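Local atomic coordinates of laccase (Uncultured bacterium, PDB entry 4F7K), a protein that catalyses, as expected of a laccase of the multicopper oxidase family, the oxidation of phenolic and related substrates while reducing dioxygen to water. Residues Gly34-Ala39 with Asp132-Ile137; Leu186-Val191 with Phe197-Glu202; Val121-Pro126 with Ala277-Glu282. All blocks are in the same frame, centred on the assembly; numbering follows the deposited sequence.

Interaction 1. Residues Gly34-Ala39 with Asp132-Ile137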
loop_
_atom_site.group_PDB
_atom_site.type_symbol
_atom_site.label_atom_id
_atom_site.label_comp_id
_atom_site.label_asym_id
_atom_site.label_seq_id
_atom_site.Cartn_x
_atom_site.Cartn_y
_atom_site.Cartn_z
ATOM N N GLY A 34 8.069 3.071 9.506
ATOM C CA GLY A 34 8.383 4.478 9.776
ATOM C C GLY A 34 7.156 5.229 10.293
ATOM O O GLY A 34 6.012 4.673 10.321
ATOM N N PRO A 35 7.363 6.507 10.669
ATOM C CA PRO A 35 6.317 7.403 11.151
ATOM C C PRO A 35 5.145 7.529 10.181
ATOM O O PRO A 35 5.356 7.435 8.975
ATOM C CB PRO A 35 7.033 8.769 11.219
ATOM C CG PRO A 35 8.130 8.652 10.164
ATOM C CD PRO A 35 8.600 7.236 10.313
ATOM N N VAL A 36 3.942 7.719 10.719
ATOM C CA VAL A 36 2.743 8.082 9.959
ATOM C C VAL A 36 2.872 9.529 9.500
ATOM O O VAL A 36 2.921 10.431 10.317
ATOM C CB VAL A 36 1.434 8.041 10.875
ATOM C CG1 VAL A 36 0.177 8.240 10.059
ATOM C CG2 VAL A 36 1.327 6.748 11.663
ATOM N N LEU A 37 2.950 9.747 8.198
ATOM C CA LEU A 37 2.928 11.090 7.628
ATOM C C LEU A 37 1.478 11.476 7.326
ATOM O O LEU A 37 0.757 10.722 6.683
ATOM C CB LEU A 37 3.792 11.136 6.358
ATOM C CG LEU A 37 5.229 10.622 6.613
ATOM C CD1 LEU A 37 5.962 10.523 5.313
ATOM C CD2 LEU A 37 6.004 11.510 7.611
ATOM N N ARG A 38 1.065 12.638 7.826
ATOM C CA ARG A 38 -0.303 13.105 7.757
ATOM C C ARG A 38 -0.356 14.499 7.152
ATOM O O ARG A 38 0.488 15.336 7.453
ATOM C CB ARG A 38 -0.899 13.176 9.172
ATOM C CG ARG A 38 -1.912 12.097 9.444
ATOM C CD ARG A 38 -1.750 11.355 10.822
ATOM N NE ARG A 38 -2.831 10.365 11.031
ATOM C CZ ARG A 38 -4.135 10.601 10.782
ATOM N NH1 ARG A 38 -4.545 11.785 10.327
ATOM N NH2 ARG A 38 -5.045 9.657 10.996
ATOM N N ALA A 39 -1.361 14.736 6.299
ATOM C CA ALA A 39 -1.693 16.088 5.818
ATOM C C ALA A 39 -3.136 16.106 5.339
ATOM O O ALA A 39 -3.635 15.087 4.913
ATOM C CB ALA A 39 -0.755 16.480 4.685
ATOM N N ASP A 132 -9.222 5.658 14.505
ATOM C CA ASP A 132 -8.737 5.575 13.154
ATOM C C ASP A 132 -7.384 4.873 13.233
ATOM O O ASP A 132 -6.383 5.490 13.595
ATOM C CB ASP A 132 -8.623 6.997 12.584
ATOM C CG ASP A 132 -8.180 7.029 11.123
ATOM O OD1 ASP A 132 -7.572 6.034 10.610
ATOM O OD2 ASP A 132 -8.428 8.087 10.489
ATOM N N LEU A 133 -7.376 3.581 12.883
ATOM C CA LEU A 133 -6.195 2.715 13.045
ATOM C C LEU A 133 -5.646 2.253 11.702
ATOM O O LEU A 133 -6.406 2.033 10.753
ATOM C CB LEU A 133 -6.515 1.485 13.917
ATOM C CG LEU A 133 -7.287 1.808 15.209
ATOM C CD1 LEU A 133 -7.941 0.577 15.858
ATOM C CD2 LEU A 133 -6.433 2.591 16.228
ATOM N N ILE A 134 -4.320 2.120 11.632
ATOM C CA ILE A 134 -3.649 1.685 10.418
ATOM C C ILE A 134 -3.155 0.264 10.642
ATOM O O ILE A 134 -2.522 -0.007 11.653
ATOM C CB ILE A 134 -2.471 2.638 10.102
ATOM C CG1 ILE A 134 -2.997 4.018 9.660
ATOM C CG2 ILE A 134 -1.495 2.028 9.083
ATOM C CD1 ILE A 134 -1.985 5.161 9.825
ATOM N N ILE A 135 -3.428 -0.631 9.692
ATOM C CA ILE A 135 -3.097 -2.034 9.836
ATOM C C ILE A 135 -2.187 -2.434 8.694
ATOM O O ILE A 135 -2.656 -2.630 7.547
ATOM C CB ILE A 135 -4.357 -2.964 9.753
ATOM C CG1 ILE A 135 -5.589 -2.325 10.416
ATOM C CG2 ILE A 135 -4.022 -4.373 10.266
ATOM C CD1 ILE A 135 -5.439 -2.019 11.844
ATOM N N MET A 136 -0.907 -2.606 9.023
ATOM C CA MET A 136 0.102 -2.973 8.050
ATOM C C MET A 136 0.396 -4.463 8.192
ATOM O O MET A 136 0.843 -4.957 9.268
ATOM C CB MET A 136 1.362 -2.093 8.196
ATOM C CG MET A 136 1.139 -0.632 7.731
ATOM S SD MET A 136 2.318 0.576 8.473
ATOM C CE MET A 136 1.783 0.675 10.201
ATOM N N ILE A 137 0.102 -5.195 7.133
ATOM C CA ILE A 137 0.293 -6.631 7.169
ATOM C C ILE A 137 1.544 -6.978 6.378
ATOM O O ILE A 137 1.721 -6.525 5.252
ATOM C CB ILE A 137 -0.949 -7.388 6.643
ATOM C CG1 ILE A 137 -2.196 -6.940 7.422
ATOM C CG2 ILE A 137 -0.756 -8.901 6.752
ATOM C CD1 ILE A 137 -3.540 -7.541 6.920
HETATM O O HOH W 1 -5.075 6.971 10.686
HETATM O O HOH W 2 -7.010 11.005 9.966
#
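V36 and R38 meet I134 and D132 in a small, half-buried contact between the edge strand 37-40, with the loop leading into it, and the sheet of strand 131-140; it is apolar at one end and charged and hydrated at the other. Strand 37-40 is an edge strand of a sheet in the N-terminal part of the chain, and strand 131-140 belongs to the six-stranded sheet that follows, so the contact lies where two cupredoxin-type units probably meet.

At the apolar end the two side chains meet by their tips. The methyl CD1 of I134 sits 3.8 Å from V36 CG1 and 4.1 Å from V36 CG2, set against the fork of the valine. An extended outer torsion (chi2 158°) carries that methyl out to its partner. I120 packs on both residues and joins them from the strand next to 37-40.

At the other end R38 and D132 extend head-on from their two strands. OD2 of D132 lies at the edge of the guanidinium, in its plane, yet stands 3.8 Å from R38 NH2, a long salt bridge. The carboxylate is turned 74° against the guanidinium, and two waters fill in the coupling. Water 1 accepts from R38 NH2 at 2.7 Å and gives a weak bond to D132 OD1; water 2 accepts from R38 NH2 at 2.6 Å and donates to D132 OD2 at 3.3 Å.

Each charge has a further mate: D132 OD1 forms a salt bridge with R187 NE, its strongest polar partner, and R38 NH1 forms one with E122 OE2. The arginine is thus shared between two acids, one on each side of the junction. With the direct pair so long, the attraction between R38 and D132 is probably modest and carried largely by the waters that link them.

Interaction 2. Residues Leu186-Val191 with Phe197-Glu202; sequences LRLINV and FPVELE
L188 presses its CD2 methyl into the shallow dip between V199 and L201, 4.2 Å from V199 CG1 and 4.3 Å from L201 CD1. Next to it, L186 and L201 lie alongside, running opposite ways, and L186 CD1 comes to rest 4.0 Å from L201 CD2. F247, on a neighbouring strand, touches both L188 and L201.

At the other end, the side chain of N190 lies crosswise to that of F197. The amide carbon CG of N190 lies in the plane of the ring at its edge, 3.6 Å from F197 CD2, and the amide is tilted 54° against the ring. CG points away from the backbone N (chi1 180°), which sends the amide across to F197. Its polar atoms bond elsewhere: OD1 takes the N-H of A192, while ND2 gives to the carbonyls of L227 and R195. A leucine in place of N190 would probably leave those two carbonyls and the A192 N-H without their mate, setting the turn after the strand free to shift.

I137 backs F197 and V199. Consecutive strands running nearly antiparallel, yet lying in facing sheets and packing side chain to side chain, are typical of the cupredoxin beta sandwich.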
loop_
_atom_site.group_PDB
_atom_site.type_symbol
_atom_site.label_atom_id
_atom_site.label_comp_id
_atom_site.label_asym_id
_atom_site.label_seq_id
_atom_site.Cartn_x
_atom_site.Cartn_y
_atom_site.Cartn_z
ATOM N N LEU A 186 -10.569 1.254 9.929
ATOM C CA LEU A 186 -9.458 0.353 9.804
ATOM C C LEU A 186 -8.847 0.469 8.397
ATOM O O LEU A 186 -9.483 0.093 7.409
ATOM C CB LEU A 186 -9.920 -1.098 10.087
ATOM C CG LEU A 186 -10.539 -1.370 11.471
ATOM C CD1 LEU A 186 -11.164 -2.736 11.510
ATOM C CD2 LEU A 186 -9.513 -1.250 12.589
ATOM N N ARG A 187 -7.629 1.012 8.345
ATOM C CA ARG A 187 -6.847 1.246 7.117
ATOM C C ARG A 187 -5.849 0.122 6.862
ATOM O O ARG A 187 -4.745 0.103 7.442
ATOM C CB ARG A 187 -6.125 2.594 7.213
ATOM C CG ARG A 187 -7.104 3.806 7.378
ATOM C CD ARG A 187 -6.296 5.057 7.496
ATOM N NE ARG A 187 -7.054 6.232 7.922
ATOM C CZ ARG A 187 -7.379 7.257 7.121
ATOM N NH1 ARG A 187 -7.061 7.231 5.829
ATOM N NH2 ARG A 187 -8.042 8.306 7.621
ATOM N N LEU A 188 -6.259 -0.826 6.015
ATOM C CA LEU A 188 -5.504 -2.040 5.835
ATOM C C LEU A 188 -4.545 -1.810 4.710
ATOM O O LEU A 188 -4.921 -1.320 3.646
ATOM C CB LEU A 188 -6.403 -3.241 5.475
ATOM C CG LEU A 188 -7.159 -4.003 6.572
ATOM C CD1 LEU A 188 -7.970 -3.134 7.516
ATOM C CD2 LEU A 188 -8.071 -5.055 5.901
ATOM N N ILE A 189 -3.302 -2.187 4.949
ATOM C CA ILE A 189 -2.302 -2.059 3.938
ATOM C C ILE A 189 -1.505 -3.341 3.883
ATOM O O ILE A 189 -0.949 -3.750 4.918
ATOM C CB ILE A 189 -1.318 -0.906 4.231
ATOM C CG1 ILE A 189 -2.072 0.397 4.531
ATOM C CG2 ILE A 189 -0.371 -0.762 3.047
ATOM C CD1 ILE A 189 -1.181 1.580 5.006
ATOM N N ASN A 190 -1.434 -3.952 2.698
ATOM C CA ASN A 190 -0.554 -5.106 2.495
ATOM C C ASN A 190 0.829 -4.575 2.133
ATOM O O ASN A 190 1.014 -4.078 1.000
ATOM C CB ASN A 190 -1.073 -6.078 1.406
ATOM C CG ASN A 190 -0.122 -7.296 1.198
ATOM O OD1 ASN A 190 0.981 -7.324 1.752
ATOM N ND2 ASN A 190 -0.548 -8.297 0.407
ATOM N N VAL A 191 1.760 -4.595 3.102
ATOM C CA VAL A 191 3.093 -4.031 2.880
ATOM C C VAL A 191 4.114 -5.124 2.540
ATOM O O VAL A 191 5.282 -4.832 2.333
ATOM C CB VAL A 191 3.600 -3.171 4.072
ATOM C CG1 VAL A 191 2.612 -2.026 4.360
ATOM C CG2 VAL A 191 3.831 -4.047 5.361
ATOM N N PHE A 197 -2.439 -11.633 0.672
ATOM C CA PHE A 197 -3.139 -11.921 1.905
ATOM C C PHE A 197 -4.660 -11.809 1.717
ATOM O O PHE A 197 -5.187 -10.697 1.516
ATOM C CB PHE A 197 -2.699 -10.914 2.982
ATOM C CG PHE A 197 -1.297 -11.147 3.508
ATOM C CD1 PHE A 197 -0.996 -12.305 4.216
ATOM C CD2 PHE A 197 -0.302 -10.192 3.323
ATOM C CE1 PHE A 197 0.295 -12.537 4.696
ATOM C CE2 PHE A 197 1.006 -10.391 3.816
ATOM C CZ PHE A 197 1.302 -11.574 4.512
ATOM N N PRO A 198 -5.375 -12.954 1.788
ATOM C CA PRO A 198 -6.797 -12.828 2.095
ATOM C C PRO A 198 -6.890 -12.374 3.528
ATOM O O PRO A 198 -6.108 -12.841 4.375
ATOM C CB PRO A 198 -7.344 -14.257 1.995
ATOM C CG PRO A 198 -6.167 -15.176 1.787
ATOM C CD PRO A 198 -4.890 -14.346 1.841
ATOM N N VAL A 199 -7.788 -11.441 3.815
ATOM C CA VAL A 199 -7.922 -10.957 5.176
ATOM C C VAL A 199 -9.372 -11.019 5.626
ATOM O O VAL A 199 -10.217 -10.295 5.097
ATOM C CB VAL A 199 -7.427 -9.514 5.353
ATOM C CG1 VAL A 199 -7.468 -9.139 6.835
ATOM C CG2 VAL A 199 -5.993 -9.349 4.782
ATOM N N GLU A 200 -9.631 -11.862 6.620
ATOM C CA GLU A 200 -10.951 -11.925 7.262
ATOM C C GLU A 200 -10.971 -11.087 8.538
ATOM O O GLU A 200 -10.092 -11.224 9.407
ATOM C CB GLU A 200 -11.327 -13.360 7.582
ATOM C CG GLU A 200 -11.700 -14.176 6.376
ATOM C CD GLU A 200 -12.872 -13.583 5.564
ATOM O OE1 GLU A 200 -13.795 -12.972 6.160
ATOM O OE2 GLU A 200 -12.870 -13.739 4.317
ATOM N N LEU A 201 -11.950 -10.195 8.634
ATOM C CA LEU A 201 -12.144 -9.433 9.866
ATOM C C LEU A 201 -13.033 -10.167 10.816
ATOM O O LEU A 201 -14.058 -10.680 10.412
ATOM C CB LEU A 201 -12.754 -8.081 9.583
ATOM C CG LEU A 201 -11.769 -6.938 9.497
ATOM C CD1 LEU A 201 -10.773 -7.185 8.436
ATOM C CD2 LEU A 201 -12.564 -5.712 9.179
ATOM N N GLU A 202 -12.659 -10.211 12.088
ATOM C CA GLU A 202 -13.552 -10.762 13.123
ATOM C C GLU A 202 -13.842 -9.758 14.224
ATOM O O GLU A 202 -13.023 -8.883 14.489
ATOM C CB GLU A 202 -12.975 -12.046 13.699
ATOM C CG GLU A 202 -12.930 -13.163 12.659
ATOM C CD GLU A 202 -12.414 -14.459 13.201
ATOM O OE1 GLU A 202 -12.144 -14.556 14.421
ATOM O OE2 GLU A 202 -12.279 -15.393 12.391
#

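Interaction 3. Residues Val121-Pro126 with Ala277-Glu282; sequences VEEPTP and ALPPNE
E123 and P279 make the closest approach here, and it is made of carbon: CG of the glutamate lies 4.0 Å from CG of the proline ring, the two side chains set roughly perpendicular. Beyond it, the carboxylate passes by the end of L278, whose CD2 methyl stands 4.4 Å from E123 OE2. The acid thus offers its aliphatic stem to the proline, while its charged end skirts a leucine that cannot bond to it.

The shape of the glutamate explains this. Its chain is bent in the middle, with chi2 at 84°, which turns the carboxylate aside from the line of the stem. The polar end is held from elsewhere: OE1 forms a salt bridge with NH1 of R185, on strand 183-190, and R185 is its strongest polar partner.

On the other side, L278 is positioned by P215 of strand 214-220 and by V209 and A210 of strand 204-211, which bed its side chain. Farther along, the carbonyl of E282 accepts from NH1 of R65.

With no helix nearby, everything around the contact is strand and loop. Residues 277-282 lie in the long connection between strands 256-261 and 290-295 and pass over the chain just where strand 116-122 ends, with strands 204-211 and 214-220 bordering it through L278.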
loop_
_atom_site.group_PDB
_atom_site.type_symbol
_atom_site.label_atom_id
_atom_site.label_comp_id
_atom_site.label_asym_id
_atom_site.label_seq_id
_atom_site.Cartn_x
_atom_site.Cartn_y
_atom_site.Cartn_z
ATOM N N VAL A 121 -3.623 11.001 3.897
ATOM C CA VAL A 121 -4.170 12.291 3.456
ATOM C C VAL A 121 -5.621 12.403 3.941
ATOM O O VAL A 121 -6.464 11.629 3.541
ATOM C CB VAL A 121 -4.137 12.441 1.936
ATOM C CG1 VAL A 121 -4.553 13.871 1.543
ATOM C CG2 VAL A 121 -2.762 12.116 1.369
ATOM N N GLU A 122 -5.881 13.355 4.833
ATOM C CA GLU A 122 -7.154 13.455 5.535
ATOM C C GLU A 122 -8.230 14.118 4.683
ATOM O O GLU A 122 -7.916 15.010 3.899
ATOM C CB GLU A 122 -6.981 14.300 6.781
ATOM C CG GLU A 122 -5.919 13.807 7.755
ATOM C CD GLU A 122 -5.792 14.779 8.902
ATOM O OE1 GLU A 122 -6.800 15.491 9.168
ATOM O OE2 GLU A 122 -4.710 14.858 9.514
ATOM N N GLU A 123 -9.487 13.678 4.838
ATOM C CA GLU A 123 -10.619 14.345 4.208
ATOM C C GLU A 123 -10.783 15.675 4.948
ATOM O O GLU A 123 -10.478 15.741 6.140
ATOM C CB GLU A 123 -11.911 13.529 4.356
ATOM C CG GLU A 123 -11.956 12.192 3.637
ATOM C CD GLU A 123 -11.298 11.041 4.431
ATOM O OE1 GLU A 123 -11.412 11.021 5.689
ATOM O OE2 GLU A 123 -10.686 10.151 3.782
ATOM N N PRO A 124 -11.255 16.736 4.253
ATOM C CA PRO A 124 -11.565 18.006 4.931
ATOM C C PRO A 124 -12.521 17.836 6.113
ATOM O O PRO A 124 -12.332 18.482 7.131
ATOM C CB PRO A 124 -12.205 18.855 3.825
ATOM C CG PRO A 124 -12.619 17.895 2.781
ATOM C CD PRO A 124 -11.540 16.835 2.814
ATOM N N THR A 125 -13.537 16.985 5.983
ATOM C CA THR A 125 -14.370 16.614 7.134
ATOM C C THR A 125 -14.433 15.080 7.183
ATOM O O THR A 125 -15.199 14.458 6.451
ATOM C CB THR A 125 -15.806 17.289 7.158
ATOM O OG1 THR A 125 -16.632 16.793 6.096
ATOM C CG2 THR A 125 -15.747 18.841 7.054
ATOM N N PRO A 126 -13.589 14.459 8.027
ATOM C CA PRO A 126 -13.529 12.979 8.033
ATOM C C PRO A 126 -14.842 12.373 8.521
ATOM O O PRO A 126 -15.652 13.088 9.120
ATOM C CB PRO A 126 -12.370 12.662 9.003
ATOM C CG PRO A 126 -11.568 13.947 9.116
ATOM C CD PRO A 126 -12.604 15.060 8.948
ATOM N N ALA A 277 -20.672 6.471 3.273
ATOM C CA ALA A 277 -19.674 6.370 2.216
ATOM C C ALA A 277 -18.678 7.527 2.350
ATOM O O ALA A 277 -19.020 8.601 2.858
ATOM C CB ALA A 277 -20.347 6.391 0.853
ATOM N N LEU A 278 -17.451 7.307 1.891
ATOM C CA LEU A 278 -16.449 8.381 1.855
ATOM C C LEU A 278 -16.731 9.375 0.711
ATOM O O LEU A 278 -17.200 8.972 -0.359
ATOM C CB LEU A 278 -15.021 7.808 1.752
ATOM C CG LEU A 278 -14.522 7.004 2.961
ATOM C CD1 LEU A 278 -13.177 6.377 2.673
ATOM C CD2 LEU A 278 -14.436 7.859 4.226
ATOM N N PRO A 279 -16.442 10.673 0.934
ATOM C CA PRO A 279 -16.572 11.663 -0.148
ATOM C C PRO A 279 -15.617 11.325 -1.299
ATOM O O PRO A 279 -14.482 10.874 -1.050
ATOM C CB PRO A 279 -16.185 12.991 0.519
ATOM C CG PRO A 279 -15.507 12.629 1.797
ATOM C CD PRO A 279 -16.039 11.289 2.215
ATOM N N PRO A 280 -16.072 11.499 -2.551
ATOM C CA PRO A 280 -15.274 10.996 -3.672
ATOM C C PRO A 280 -14.048 11.857 -3.932
ATOM O O PRO A 280 -14.016 13.018 -3.552
ATOM C CB PRO A 280 -16.248 11.072 -4.875
ATOM C CG PRO A 280 -17.612 11.378 -4.283
ATOM C CD PRO A 280 -17.337 12.118 -3.015
ATOM N N ASN A 281 -13.039 11.260 -4.547
ATOM C CA ASN A 281 -11.870 11.978 -5.066
ATOM C C ASN A 281 -12.145 12.292 -6.522
ATOM O O ASN A 281 -12.982 11.631 -7.114
ATOM C CB ASN A 281 -10.615 11.091 -4.935
ATOM C CG ASN A 281 -10.117 11.001 -3.514
ATOM O OD1 ASN A 281 -9.531 9.976 -3.093
ATOM N ND2 ASN A 281 -10.317 12.079 -2.757
ATOM N N GLU A 282 -11.446 13.256 -7.118
ATOM C CA GLU A 282 -11.690 13.581 -8.528
ATOM C C GLU A 282 -11.244 12.447 -9.463
ATOM O O GLU A 282 -10.050 12.164 -9.589
ATOM C CB GLU A 282 -11.029 14.906 -8.929
ATOM C CG GLU A 282 -11.398 16.128 -8.063
ATOM C CD GLU A 282 -12.768 16.754 -8.364
ATOM O OE1 GLU A 282 -13.288 16.653 -9.509
ATOM O OE2 GLU A 282 -13.320 17.392 -7.431
#

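Overall arrangement
From the N terminus, 34-39 opens the first contact, and the chain then builds strands up to 116-122 before interaction 1 closes at 132-137, after 92 intervening residues. Segment 121-126 falls within that span but finds its partner only at 277-282, so interactions 1 and 3 cross. Interaction 2 is a short closure, with five residues between its segments; it comes after interaction 1 and lies wholly within the span of interaction 3. Strands 37-40 and 116-122 adjoin in one sheet and strands 131-140 and 183-190 in another; interaction 1 joins these sheets, interaction 2 joins the second to its facing sheet, and interaction 3 brings in the later connection.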